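Local coordinates for 2-oxoadipate dioxygenase/decarboxylase, chloroplastic/amyloplastic (Oryza sativa, PDB 6W1K), which catalyses the iron(II)-dependent decarboxylation and hydroxylation of 2-oxoadipate to D-2-hydroxyglutarate in lysine catabolism, at residues V32-S35 with A40-I43; L127-D130 with S136-I139; D130-Q135 with S177-Y182; S171-L176 with Y182-L187; F216-D219 with K223-S226. All coordinates share one frame; numbering follows the deposited sequence.

Contact 1: V32-S35 with A40-I43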
loop_
_atom_site.group_PDB
_atom_site.type_symbol
_atom_site.label_atom_id
_atom_site.label_comp_id
_atom_site.label_asym_id
_atom_site.label_seq_id
_atom_site.Cartn_x
_atom_site.Cartn_y
_atom_site.Cartn_z
ATOM N N VAL A 32 8.100 -3.349 11.008
ATOM C CA VAL A 32 8.734 -4.292 10.091
ATOM C C VAL A 32 9.115 -3.593 8.786
ATOM O O VAL A 32 10.231 -3.756 8.272
ATOM C CB VAL A 32 7.806 -5.491 9.805
ATOM C CG1 VAL A 32 8.438 -6.395 8.688
ATOM C CG2 VAL A 32 7.560 -6.301 11.068
ATOM N N TYR A 33 8.175 -2.831 8.221
ATOM C CA TYR A 33 8.410 -2.073 6.987
ATOM C C TYR A 33 9.627 -1.171 7.083
ATOM O O TYR A 33 10.499 -1.180 6.207
ATOM C CB TYR A 33 7.156 -1.256 6.712
ATOM C CG TYR A 33 7.175 -0.209 5.633
ATOM C CD1 TYR A 33 7.091 1.133 5.973
ATOM C CD2 TYR A 33 7.147 -0.566 4.273
ATOM C CE1 TYR A 33 7.023 2.109 5.023
ATOM C CE2 TYR A 33 7.104 0.416 3.291
ATOM C CZ TYR A 33 7.007 1.751 3.692
ATOM O OH TYR A 33 6.933 2.745 2.776
ATOM N N LEU A 34 9.701 -0.361 8.128
ATOM C CA LEU A 34 10.845 0.541 8.251
ATOM C C LEU A 34 12.159 -0.200 8.469
ATOM O O LEU A 34 13.208 0.254 7.990
ATOM C CB LEU A 34 10.601 1.531 9.399
ATOM C CG LEU A 34 9.416 2.482 9.233
ATOM C CD1 LEU A 34 9.232 3.338 10.462
ATOM C CD2 LEU A 34 9.621 3.371 8.053
ATOM N N SER A 35 12.141 -1.330 9.182
ATOM C CA SER A 35 13.379 -2.069 9.413
ATOM C C SER A 35 13.925 -2.715 8.141
ATOM O O SER A 35 15.117 -3.045 8.079
ATOM C CB SER A 35 13.138 -3.120 10.507
ATOM O OG SER A 35 12.374 -4.207 10.032
ATOM N N ALA A 40 12.457 4.238 2.479
ATOM C CA ALA A 40 11.245 4.781 3.060
ATOM C C ALA A 40 11.531 5.389 4.423
ATOM O O ALA A 40 11.043 6.472 4.737
ATOM C CB ALA A 40 10.194 3.680 3.169
ATOM N N LYS A 41 12.320 4.695 5.249
ATOM C CA LYS A 41 12.651 5.212 6.567
ATOM C C LYS A 41 13.379 6.542 6.462
ATOM O O LYS A 41 13.112 7.466 7.236
ATOM C CB LYS A 41 13.500 4.195 7.318
ATOM C CG LYS A 41 13.900 4.583 8.730
ATOM C CD LYS A 41 14.750 3.486 9.361
ATOM C CE LYS A 41 15.271 3.895 10.737
ATOM N NZ LYS A 41 16.342 2.964 11.245
ATOM N N THR A 42 14.327 6.653 5.528
ATOM C CA THR A 42 15.070 7.903 5.405
ATOM C C THR A 42 14.174 9.038 4.943
ATOM O O THR A 42 14.249 10.151 5.470
ATOM C CB THR A 42 16.236 7.746 4.436
ATOM O OG1 THR A 42 17.159 6.820 4.984
ATOM C CG2 THR A 42 16.947 9.102 4.221
ATOM N N ILE A 43 13.348 8.781 3.928
ATOM C CA ILE A 43 12.469 9.818 3.403
ATOM C C ILE A 43 11.520 10.320 4.486
ATOM O O ILE A 43 11.268 11.523 4.583
ATOM C CB ILE A 43 11.697 9.294 2.178
ATOM C CG1 ILE A 43 12.625 9.220 0.975
ATOM C CG2 ILE A 43 10.536 10.232 1.805
ATOM C CD1 ILE A 43 12.041 8.527 -0.248
#
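A short corner, a single residue long, between helix 16-36 and helix 38-51 brings Y33 and L34 up to A40 and K41. The backbones come close here: CA of L34 and CA of K41 are 5.3 Å apart. The hydroxyl end of Y33 reaches the methyl of A40, with Y33 OH 3.4 Å from A40 CB. The methyl also lies 3.8 Å from Y33 CZ, and it approaches the ring obliquely. With chi1 at 170°, the Y33 ring stands opposite the backbone N and swings off its own helix toward A40. The hydroxyl bonds to the carbonyl oxygen of Y265, with a second, weak bond to the backbone N of T196. The corner thus rests on strand 258-271, where I266 touches both Y33 and A40. The side chain of the metal ligand H195 is about 4 Å from that of Y33 at the nearest atoms. L34 and K41 meet mainly through carbon atoms. Their side chains cross at about a right angle, with L34 CD2 3.8 Å from K41 CA and 4.0 Å from K41 CB. The extended lysine chain starts across the end of helix 16-36, where K41 CD passes 3.8 Å from L34 O, and its NZ end turns outward from the corner. In the turn itself, N37 ND2 bonds to Y33 O.

Contact 2: L127-D130 with S136-I139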
loop_
_atom_site.group_PDB
_atom_site.type_symbol
_atom_site.label_atom_id
_atom_site.label_comp_id
_atom_site.label_asym_id
_atom_site.label_seq_id
_atom_site.Cartn_x
_atom_site.Cartn_y
_atom_site.Cartn_z
ATOM N N LEU A 127 -3.516 -11.604 -6.594
ATOM C CA LEU A 127 -3.247 -12.208 -7.897
ATOM C C LEU A 127 -4.303 -13.260 -8.232
ATOM O O LEU A 127 -4.623 -14.128 -7.407
ATOM C CB LEU A 127 -1.858 -12.827 -7.864
ATOM C CG LEU A 127 -1.363 -13.515 -9.144
ATOM C CD1 LEU A 127 -1.038 -12.580 -10.259
ATOM C CD2 LEU A 127 -0.116 -14.300 -8.698
ATOM N N LEU A 128 -4.828 -13.195 -9.450
ATOM C CA LEU A 128 -5.819 -14.161 -9.928
ATOM C C LEU A 128 -5.060 -15.385 -10.429
ATOM O O LEU A 128 -4.779 -15.542 -11.624
ATOM C CB LEU A 128 -6.710 -13.539 -10.986
ATOM C CG LEU A 128 -7.434 -12.260 -10.564
ATOM C CD1 LEU A 128 -8.079 -11.614 -11.792
ATOM C CD2 LEU A 128 -8.459 -12.550 -9.480
ATOM N N VAL A 129 -4.744 -16.264 -9.474
ATOM C CA VAL A 129 -3.794 -17.350 -9.702
ATOM C C VAL A 129 -4.290 -18.281 -10.792
ATOM O O VAL A 129 -3.504 -18.790 -11.600
ATOM C CB VAL A 129 -3.548 -18.114 -8.389
ATOM C CG1 VAL A 129 -2.681 -19.368 -8.617
ATOM C CG2 VAL A 129 -2.861 -17.227 -7.415
ATOM N N ASP A 130 -5.596 -18.514 -10.832
ATOM C CA ASP A 130 -6.132 -19.461 -11.799
ATOM C C ASP A 130 -6.003 -18.949 -13.218
ATOM O O ASP A 130 -6.343 -19.681 -14.141
ATOM C CB ASP A 130 -7.596 -19.782 -11.488
ATOM C CG ASP A 130 -8.489 -18.564 -11.544
ATOM O OD1 ASP A 130 -7.983 -17.453 -11.817
ATOM O OD2 ASP A 130 -9.702 -18.720 -11.303
ATOM N N SER A 136 3.124 -22.162 -13.056
ATOM C CA SER A 136 3.105 -21.225 -11.925
ATOM C C SER A 136 1.975 -21.537 -10.956
ATOM O O SER A 136 2.119 -21.351 -9.744
ATOM C CB SER A 136 2.971 -19.776 -12.403
ATOM O OG SER A 136 4.106 -19.404 -13.168
ATOM N N GLN A 137 0.812 -21.947 -11.462
ATOM C CA GLN A 137 -0.240 -22.362 -10.545
ATOM C C GLN A 137 0.255 -23.460 -9.622
ATOM O O GLN A 137 -0.081 -23.478 -8.428
ATOM C CB GLN A 137 -1.479 -22.832 -11.306
ATOM C CG GLN A 137 -2.151 -21.748 -12.079
ATOM C CD GLN A 137 -3.521 -22.152 -12.575
ATOM O OE1 GLN A 137 -4.322 -22.731 -11.840
ATOM N NE2 GLN A 137 -3.803 -21.832 -13.826
ATOM N N ASP A 138 1.050 -24.398 -10.155
ATOM C CA ASP A 138 1.490 -25.520 -9.336
ATOM C C ASP A 138 2.541 -25.084 -8.322
ATOM O O ASP A 138 2.600 -25.622 -7.214
ATOM C CB ASP A 138 2.063 -26.647 -10.190
ATOM C CG ASP A 138 1.003 -27.396 -10.974
ATOM O OD1 ASP A 138 -0.202 -27.186 -10.722
ATOM O OD2 ASP A 138 1.385 -28.192 -11.861
ATOM N N ILE A 139 3.394 -24.131 -8.694
ATOM C CA ILE A 139 4.390 -23.627 -7.763
ATOM C C ILE A 139 3.698 -22.902 -6.609
ATOM O O ILE A 139 3.979 -23.144 -5.430
ATOM C CB ILE A 139 5.383 -22.702 -8.491
ATOM C CG1 ILE A 139 6.353 -23.480 -9.363
ATOM C CG2 ILE A 139 6.137 -21.832 -7.458
ATOM C CD1 ILE A 139 7.049 -22.602 -10.381
#
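The amide nitrogen NE2 of Q137 donates a hydrogen bond to the carbonyl oxygen of L132 and lies 3.3 Å from O of D130. The rest of the side chain lies along the preceding backbone. Q137 CG is 3.3 Å from V129 O, and Q137 CD follows at 3.5 Å from the same oxygen. Q137 OE1 ends 3.7 Å from D130 CA. Q137 sends CG opposite its carbonyl carbon (chi1 -66°), and the extended chain beyond it carries the amide back over D130. This is the link from strand 121-127 to helix 134-147: L128 centres an inverse gamma turn, V129 and D130 start a 3-10 turn, and Q137 stands in the first turn of the helix. With an alanine here, L132 O would probably lose its side-chain donor, and the backbone of V129 and D130 its cover. The apolar part is small, with V129 CG1 4.2 Å from Q137 CG. V129 also packs on V67.

Contact 3: D130-Q135 with S177-Y182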
loop_
_atom_site.group_PDB
_atom_site.type_symbol
_atom_site.label_atom_id
_atom_site.label_comp_id
_atom_site.label_asym_id
_atom_site.label_seq_id
_atom_site.Cartn_x
_atom_site.Cartn_y
_atom_site.Cartn_z
ATOM N N ASP A 130 -5.596 -18.514 -10.832
ATOM C CA ASP A 130 -6.132 -19.461 -11.799
ATOM C C ASP A 130 -6.003 -18.949 -13.218
ATOM O O ASP A 130 -6.343 -19.681 -14.141
ATOM C CB ASP A 130 -7.596 -19.782 -11.488
ATOM C CG ASP A 130 -8.489 -18.564 -11.544
ATOM O OD1 ASP A 130 -7.983 -17.453 -11.817
ATOM O OD2 ASP A 130 -9.702 -18.720 -11.303
ATOM N N GLU A 131 -5.525 -17.718 -13.418
ATOM C CA GLU A 131 -5.308 -17.184 -14.756
ATOM C C GLU A 131 -3.868 -17.348 -15.233
ATOM O O GLU A 131 -3.583 -17.071 -16.398
ATOM C CB GLU A 131 -5.713 -15.706 -14.797
ATOM C CG GLU A 131 -7.169 -15.497 -14.452
ATOM C CD GLU A 131 -7.667 -14.085 -14.754
ATOM O OE1 GLU A 131 -6.911 -13.299 -15.356
ATOM O OE2 GLU A 131 -8.819 -13.758 -14.390
ATOM N N LEU A 132 -2.969 -17.827 -14.383
ATOM C CA LEU A 132 -1.580 -17.994 -14.779
ATOM C C LEU A 132 -1.384 -19.337 -15.466
ATOM O O LEU A 132 -2.291 -20.170 -15.520
ATOM C CB LEU A 132 -0.658 -17.906 -13.573
ATOM C CG LEU A 132 -0.798 -16.681 -12.682
ATOM C CD1 LEU A 132 -0.130 -16.963 -11.336
ATOM C CD2 LEU A 132 -0.184 -15.483 -13.381
ATOM N N SER A 133 -0.163 -19.555 -15.972
ATOM C CA SER A 133 0.200 -20.836 -16.574
ATOM C C SER A 133 0.053 -21.968 -15.554
ATOM O O SER A 133 0.215 -21.760 -14.342
ATOM C CB SER A 133 1.651 -20.801 -17.064
ATOM O OG SER A 133 2.544 -20.784 -15.943
ATOM N N PRO A 134 -0.207 -23.187 -16.020
ATOM C CA PRO A 134 -0.258 -24.324 -15.089
ATOM C C PRO A 134 0.998 -24.473 -14.245
ATOM O O PRO A 134 0.907 -24.799 -13.053
ATOM C CB PRO A 134 -0.457 -25.527 -16.027
ATOM C CG PRO A 134 -1.140 -24.950 -17.234
ATOM C CD PRO A 134 -0.572 -23.564 -17.399
ATOM N N GLN A 135 2.177 -24.245 -14.828
ATOM C CA GLN A 135 3.411 -24.391 -14.062
ATOM C C GLN A 135 3.443 -23.451 -12.856
ATOM O O GLN A 135 3.775 -23.875 -11.737
ATOM C CB GLN A 135 4.621 -24.152 -14.971
ATOM C CG GLN A 135 5.954 -24.317 -14.263
ATOM C CD GLN A 135 7.144 -23.923 -15.123
ATOM O OE1 GLN A 135 7.028 -23.142 -16.082
ATOM N NE2 GLN A 135 8.303 -24.459 -14.774
ATOM N N SER A 177 9.023 -15.052 -11.405
ATOM C CA SER A 177 9.487 -13.747 -11.856
ATOM C C SER A 177 9.308 -13.569 -13.346
ATOM O O SER A 177 9.115 -12.443 -13.813
ATOM C CB SER A 177 10.957 -13.532 -11.521
ATOM O OG SER A 177 11.142 -13.357 -10.137
ATOM N N ARG A 178 9.412 -14.655 -14.114
ATOM C CA ARG A 178 9.332 -14.549 -15.567
ATOM C C ARG A 178 7.894 -14.393 -16.056
ATOM O O ARG A 178 7.661 -13.806 -17.119
ATOM C CB ARG A 178 9.982 -15.780 -16.205
ATOM C CG ARG A 178 11.516 -15.779 -16.160
ATOM C CD ARG A 178 12.082 -17.133 -16.592
ATOM N NE ARG A 178 13.480 -17.288 -16.193
ATOM C CZ ARG A 178 13.978 -18.363 -15.584
ATOM N NH1 ARG A 178 13.192 -19.396 -15.290
ATOM N NH2 ARG A 178 15.266 -18.410 -15.271
ATOM N N GLU A 179 6.924 -14.903 -15.305
ATOM C CA GLU A 179 5.528 -14.809 -15.705
ATOM C C GLU A 179 4.768 -13.700 -14.982
ATOM O O GLU A 179 3.904 -13.057 -15.586
ATOM C CB GLU A 179 4.816 -16.136 -15.444
ATOM C CG GLU A 179 3.325 -16.102 -15.829
ATOM C CD GLU A 179 2.667 -17.475 -15.786
ATOM O OE1 GLU A 179 3.319 -18.426 -15.300
ATOM O OE2 GLU A 179 1.510 -17.601 -16.257
ATOM N N SER A 180 5.051 -13.489 -13.698
ATOM C CA SER A 180 4.342 -12.490 -12.914
ATOM C C SER A 180 5.281 -11.946 -11.848
ATOM O O SER A 180 5.551 -12.625 -10.846
ATOM C CB SER A 180 3.088 -13.072 -12.257
ATOM O OG SER A 180 2.606 -12.145 -11.286
ATOM N N GLU A 181 5.749 -10.712 -12.040
ATOM C CA GLU A 181 6.579 -10.078 -11.020
ATOM C C GLU A 181 5.826 -9.875 -9.719
ATOM O O GLU A 181 6.421 -9.898 -8.636
ATOM C CB GLU A 181 7.101 -8.753 -11.547
ATOM C CG GLU A 181 7.985 -8.979 -12.809
ATOM C CD GLU A 181 8.915 -7.818 -13.090
ATOM O OE1 GLU A 181 9.875 -7.660 -12.312
ATOM O OE2 GLU A 181 8.677 -7.066 -14.061
ATOM N N TYR A 182 4.523 -9.635 -9.812
ATOM C CA TYR A 182 3.700 -9.566 -8.616
ATOM C C TYR A 182 3.769 -10.870 -7.843
ATOM O O TYR A 182 3.934 -10.871 -6.618
ATOM C CB TYR A 182 2.271 -9.233 -9.038
ATOM C CG TYR A 182 1.277 -9.049 -7.903
ATOM C CD1 TYR A 182 0.820 -10.136 -7.174
ATOM C CD2 TYR A 182 0.767 -7.790 -7.596
ATOM C CE1 TYR A 182 -0.079 -9.995 -6.153
ATOM C CE2 TYR A 182 -0.149 -7.632 -6.566
ATOM C CZ TYR A 182 -0.582 -8.745 -5.868
ATOM O OH TYR A 182 -1.497 -8.638 -4.866
#
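Two hydrogen bonds join the backbone and side chain of S133 to the carboxylate of E179. S133 N donates to E179 OE2 over 2.6 Å, nearly straight at 166°, and uses the syn lone pair of that oxygen. S133 OG donates to E179 OE1, also over 2.6 Å, from the syn side and 17° out of the carboxylate plane. OE1 has a further partner in the hydroxyl of S136. E179 reaches these groups as an extended chain, chi1 of 179° setting CG opposite the backbone N. Van der Waals contacts lie beside the bonds: L132 CB is 3.5 Å from E179 OE2, and L132 CD2 is 4.2 Å from S180 CB. Were this glutamate an alanine, S133 N and the hydroxyls of S133 and S136 would probably be left without the carboxylate they share. S133 is the N-cap of helix 134-147, and its OG also takes the N-H of S136. E179 thus ties the C-terminal part of helix 170-179 to that start. A carboxylate gripped by three donors at a helix N-terminus is likely to be held in its charged form.

Contact 4: S171-L176 with Y182-L187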
loop_
_atom_site.group_PDB
_atom_site.type_symbol
_atom_site.label_atom_id
_atom_site.label_comp_id
_atom_site.label_asym_id
_atom_site.label_seq_id
_atom_site.Cartn_x
_atom_site.Cartn_y
_atom_site.Cartn_z
ATOM N N SER A 171 14.805 -21.441 -7.707
ATOM C CA SER A 171 14.255 -21.856 -8.991
ATOM C C SER A 171 12.782 -21.479 -9.096
ATOM O O SER A 171 12.310 -21.069 -10.160
ATOM C CB SER A 171 14.417 -23.359 -9.183
ATOM O OG SER A 171 13.795 -24.079 -8.136
ATOM N N ASP A 172 12.041 -21.601 -8.004
ATOM C CA ASP A 172 10.622 -21.272 -8.070
ATOM C C ASP A 172 10.423 -19.766 -8.216
ATOM O O ASP A 172 9.539 -19.313 -8.957
ATOM C CB ASP A 172 9.896 -21.783 -6.832
ATOM C CG ASP A 172 9.700 -23.314 -6.817
ATOM O OD1 ASP A 172 9.817 -23.957 -7.881
ATOM O OD2 ASP A 172 9.395 -23.855 -5.720
ATOM N N PHE A 173 11.199 -18.984 -7.462
ATOM C CA PHE A 173 11.190 -17.532 -7.607
ATOM C C PHE A 173 11.519 -17.140 -9.044
ATOM O O PHE A 173 10.866 -16.271 -9.625
ATOM C CB PHE A 173 12.192 -16.934 -6.619
ATOM C CG PHE A 173 12.312 -15.429 -6.676
ATOM C CD1 PHE A 173 13.352 -14.834 -7.340
ATOM C CD2 PHE A 173 11.402 -14.626 -6.019
ATOM C CE1 PHE A 173 13.473 -13.436 -7.369
ATOM C CE2 PHE A 173 11.529 -13.253 -6.028
ATOM C CZ PHE A 173 12.555 -12.656 -6.713
ATOM N N GLN A 174 12.505 -17.797 -9.638
ATOM C CA GLN A 174 12.878 -17.496 -11.012
ATOM C C GLN A 174 11.707 -17.710 -11.967
ATOM O O GLN A 174 11.449 -16.873 -12.838
ATOM C CB GLN A 174 14.055 -18.366 -11.435
ATOM C CG GLN A 174 15.419 -17.822 -11.132
ATOM C CD GLN A 174 16.489 -18.799 -11.597
ATOM O OE1 GLN A 174 16.475 -19.975 -11.207
ATOM N NE2 GLN A 174 17.391 -18.338 -12.466
ATOM N N VAL A 175 11.024 -18.857 -11.857
ATOM C CA VAL A 175 9.909 -19.168 -12.759
ATOM C C VAL A 175 8.782 -18.147 -12.603
ATOM O O VAL A 175 8.207 -17.669 -13.593
ATOM C CB VAL A 175 9.408 -20.602 -12.495
ATOM C CG1 VAL A 175 8.103 -20.856 -13.224
ATOM C CG2 VAL A 175 10.461 -21.628 -12.916
ATOM N N LEU A 176 8.431 -17.811 -11.367
ATOM C CA LEU A 176 7.362 -16.824 -11.166
ATOM C C LEU A 176 7.778 -15.453 -11.676
ATOM O O LEU A 176 6.985 -14.756 -12.321
ATOM C CB LEU A 176 6.996 -16.752 -9.697
ATOM C CG LEU A 176 6.238 -17.947 -9.124
ATOM C CD1 LEU A 176 5.923 -17.621 -7.645
ATOM C CD2 LEU A 176 4.972 -18.275 -9.910
ATOM N N TYR A 182 4.523 -9.635 -9.812
ATOM C CA TYR A 182 3.700 -9.566 -8.616
ATOM C C TYR A 182 3.769 -10.870 -7.843
ATOM O O TYR A 182 3.934 -10.871 -6.618
ATOM C CB TYR A 182 2.271 -9.233 -9.038
ATOM C CG TYR A 182 1.277 -9.049 -7.903
ATOM C CD1 TYR A 182 0.820 -10.136 -7.174
ATOM C CD2 TYR A 182 0.767 -7.790 -7.596
ATOM C CE1 TYR A 182 -0.079 -9.995 -6.153
ATOM C CE2 TYR A 182 -0.149 -7.632 -6.566
ATOM C CZ TYR A 182 -0.582 -8.745 -5.868
ATOM O OH TYR A 182 -1.497 -8.638 -4.866
ATOM N N ALA A 183 3.611 -12.003 -8.542
ATOM C CA ALA A 183 3.668 -13.297 -7.852
ATOM C C ALA A 183 5.007 -13.480 -7.153
ATOM O O ALA A 183 5.065 -13.999 -6.035
ATOM C CB ALA A 183 3.436 -14.457 -8.824
ATOM N N ALA A 184 6.101 -13.119 -7.831
ATOM C CA ALA A 184 7.431 -13.260 -7.251
ATOM C C ALA A 184 7.602 -12.376 -6.010
ATOM O O ALA A 184 8.181 -12.811 -5.001
ATOM C CB ALA A 184 8.483 -12.919 -8.313
ATOM N N TRP A 185 7.129 -11.128 -6.079
ATOM C CA TRP A 185 7.141 -10.241 -4.911
ATOM C C TRP A 185 6.446 -10.908 -3.723
ATOM O O TRP A 185 6.980 -10.945 -2.613
ATOM C CB TRP A 185 6.471 -8.884 -5.237
ATOM C CG TRP A 185 6.710 -7.900 -4.136
ATOM C CD1 TRP A 185 7.726 -6.988 -4.074
ATOM C CD2 TRP A 185 5.957 -7.736 -2.924
ATOM N NE1 TRP A 185 7.677 -6.311 -2.907
ATOM C CE2 TRP A 185 6.585 -6.719 -2.188
ATOM C CE3 TRP A 185 4.822 -8.331 -2.404
ATOM C CZ2 TRP A 185 6.137 -6.310 -0.944
ATOM C CZ3 TRP A 185 4.350 -7.899 -1.172
ATOM C CH2 TRP A 185 5.031 -6.921 -0.446
ATOM N N THR A 186 5.241 -11.430 -3.944
ATOM C CA THR A 186 4.454 -11.970 -2.846
ATOM C C THR A 186 5.053 -13.255 -2.299
ATOM O O THR A 186 4.986 -13.495 -1.090
ATOM C CB THR A 186 3.023 -12.167 -3.336
ATOM O OG1 THR A 186 2.582 -10.947 -3.920
ATOM C CG2 THR A 186 2.055 -12.477 -2.238
ATOM N N LEU A 187 5.706 -14.061 -3.150
ATOM C CA LEU A 187 6.321 -15.281 -2.654
ATOM C C LEU A 187 7.343 -14.981 -1.571
ATOM O O LEU A 187 7.424 -15.693 -0.564
ATOM C CB LEU A 187 6.981 -16.052 -3.817
ATOM C CG LEU A 187 7.549 -17.403 -3.415
ATOM C CD1 LEU A 187 6.420 -18.348 -3.053
ATOM C CD2 LEU A 187 8.402 -18.003 -4.567
#
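Helix segments 171-176 and 182-187 run nearly antiparallel, at 151° with axes 8.6 Å apart, so that F173 and L176 face A183, A184 and L187. The backbones draw closest at L176 and A184, whose CA atoms are 5.3 Å apart. F173 turns its ring edge, at CE2 and CD2, to A184. F173 CE2 is 3.5 Å from A184 O, which lies near the ring plane, and 3.8 Å from A184 CB. The F173 CG lies trans to N (chi1 179°), which carries the ring across toward the second helix. L176 CD1 lies between A183 and L187, 4.2 Å from A183 CB and 4.0 Å from L187 CD2. L176 and L187 cross at about a right angle. L187 CD2 also touches the first helix at F173 N, 4.1 Å away. Other elements close round the pair. Y143 of helix 134-147 packs on L187, F65 of strand 57-65 on A183, and W185 forms a cation-pi pair with the substrate-binding R63. The side chains that meet are apolar and all buried, so the pair is held by close packing. The small alanines probably allow the near approach at A184.

Contact 5: F216-D219 with K223-S226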
loop_
_atom_site.group_PDB
_atom_site.type_symbol
_atom_site.label_atom_id
_atom_site.label_comp_id
_atom_site.label_asym_id
_atom_site.label_seq_id
_atom_site.Cartn_x
_atom_site.Cartn_y
_atom_site.Cartn_z
ATOM N N PHE A 216 11.915 17.598 -4.105
ATOM C CA PHE A 216 12.563 17.378 -2.812
ATOM C C PHE A 216 13.124 15.955 -2.704
ATOM O O PHE A 216 14.259 15.763 -2.259
ATOM C CB PHE A 216 11.549 17.678 -1.692
ATOM C CG PHE A 216 12.028 17.324 -0.303
ATOM C CD1 PHE A 216 11.634 16.126 0.296
ATOM C CD2 PHE A 216 12.857 18.186 0.404
ATOM C CE1 PHE A 216 12.071 15.782 1.562
ATOM C CE2 PHE A 216 13.290 17.858 1.673
ATOM C CZ PHE A 216 12.892 16.647 2.258
ATOM N N VAL A 217 12.360 14.947 -3.115
ATOM C CA VAL A 217 12.847 13.577 -3.002
ATOM C C VAL A 217 14.016 13.351 -3.949
ATOM O O VAL A 217 15.049 12.785 -3.564
ATOM C CB VAL A 217 11.700 12.589 -3.268
ATOM C CG1 VAL A 217 12.228 11.157 -3.395
ATOM C CG2 VAL A 217 10.710 12.674 -2.183
ATOM N N GLU A 218 13.894 13.828 -5.191
ATOM C CA GLU A 218 14.960 13.623 -6.168
ATOM C C GLU A 218 16.226 14.379 -5.793
ATOM O O GLU A 218 17.340 13.921 -6.094
ATOM C CB GLU A 218 14.483 14.056 -7.554
ATOM C CG GLU A 218 13.390 13.165 -8.145
ATOM C CD GLU A 218 12.838 13.697 -9.469
ATOM O OE1 GLU A 218 12.719 14.937 -9.631
ATOM O OE2 GLU A 218 12.531 12.863 -10.352
ATOM N N ASP A 219 16.091 15.537 -5.149
ATOM C CA ASP A 219 17.286 16.283 -4.783
ATOM C C ASP A 219 17.981 15.714 -3.553
ATOM O O ASP A 219 19.142 16.054 -3.310
ATOM C CB ASP A 219 16.943 17.755 -4.575
ATOM C CG ASP A 219 16.701 18.486 -5.895
ATOM O OD1 ASP A 219 16.013 19.526 -5.867
ATOM O OD2 ASP A 219 17.184 18.023 -6.962
ATOM N N LYS A 223 15.269 7.857 -6.278
ATOM C CA LYS A 223 14.733 7.674 -7.628
ATOM C C LYS A 223 13.226 7.424 -7.556
ATOM O O LYS A 223 12.819 6.542 -6.808
ATOM C CB LYS A 223 15.421 6.482 -8.287
ATOM C CG LYS A 223 15.356 6.468 -9.802
ATOM C CD LYS A 223 15.936 5.222 -10.423
ATOM C CE LYS A 223 17.386 5.008 -10.054
ATOM N NZ LYS A 223 18.218 6.147 -10.502
ATOM N N LEU A 224 12.434 8.169 -8.314
ATOM C CA LEU A 224 11.006 7.937 -8.393
ATOM C C LEU A 224 10.665 6.953 -9.508
ATOM O O LEU A 224 11.318 6.922 -10.549
ATOM C CB LEU A 224 10.285 9.263 -8.641
ATOM C CG LEU A 224 10.467 10.312 -7.539
ATOM C CD1 LEU A 224 9.832 11.649 -7.912
ATOM C CD2 LEU A 224 9.878 9.806 -6.244
ATOM N N ASN A 225 9.602 6.174 -9.291
ATOM C CA ASN A 225 9.035 5.330 -10.341
ATOM C C ASN A 225 8.797 6.148 -11.606
ATOM O O ASN A 225 8.023 7.107 -11.591
ATOM C CB ASN A 225 7.716 4.719 -9.844
ATOM C CG ASN A 225 7.067 3.806 -10.867
ATOM O OD1 ASN A 225 7.380 3.870 -12.046
ATOM N ND2 ASN A 225 6.158 2.944 -10.413
ATOM N N SER A 226 9.431 5.722 -12.705
ATOM C CA SER A 226 9.437 6.430 -13.981
ATOM C C SER A 226 8.309 6.029 -14.916
ATOM O O SER A 226 8.146 6.666 -15.961
ATOM C CB SER A 226 10.764 6.180 -14.740
ATOM O OG SER A 226 10.829 4.872 -15.301
HETATM O O HOH W 1 13.616 10.314 -10.004
#
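L224 points its CB toward helix 210-219 and packs against V217 and E218. Its CG lies 4.1 Å from E218 CG. There the chain divides. L224 CD2 goes to the valine, 3.9 Å from V217 CG1, and the two side chains cross at a slant. L224 CD1 takes the glutamate side, 3.9 Å from E218 CG and 3.8 Å from E218 OE2. The glutamate, extended beyond CG, runs across the leucine at about a right angle. A water ties the same two residues by polar bonds: L224 N donates to it over 3.0 Å, and the water donates to E218 OE2 over 2.8 Å. L224 and V217 both also touch F268 of strand 258-271, and V217 packs on I43 of helix 38-51. This is the loop that follows helix 210-219, where a leucine packs back on the C-terminal part of the helix, beside the strand that carries the metal ligand E267.

Contacts 2, 3 and 4 form one cluster. Contacts 2 and 3 both use helix 134-147 and share D130, and contacts 3 and 4 both use helices 170-179 and 181-189 and share Y182. Their chemistry changes with depth. Contact 4 is wholly buried and apolar, while contacts 2 and 3, only partly buried, rely on amide, carboxylate and hydroxyl groups. One glutamate carboxylate belongs to both. Contacts 1 and 5 form a second group, centres about 16 Å apart, meeting where I43 packs on V217. Both lie against strand 258-271. Contact 1 is partly buried and joins two helices by a methyl, a ring and aliphatic chains; contact 5 is mostly buried but keeps a water at its charged edge.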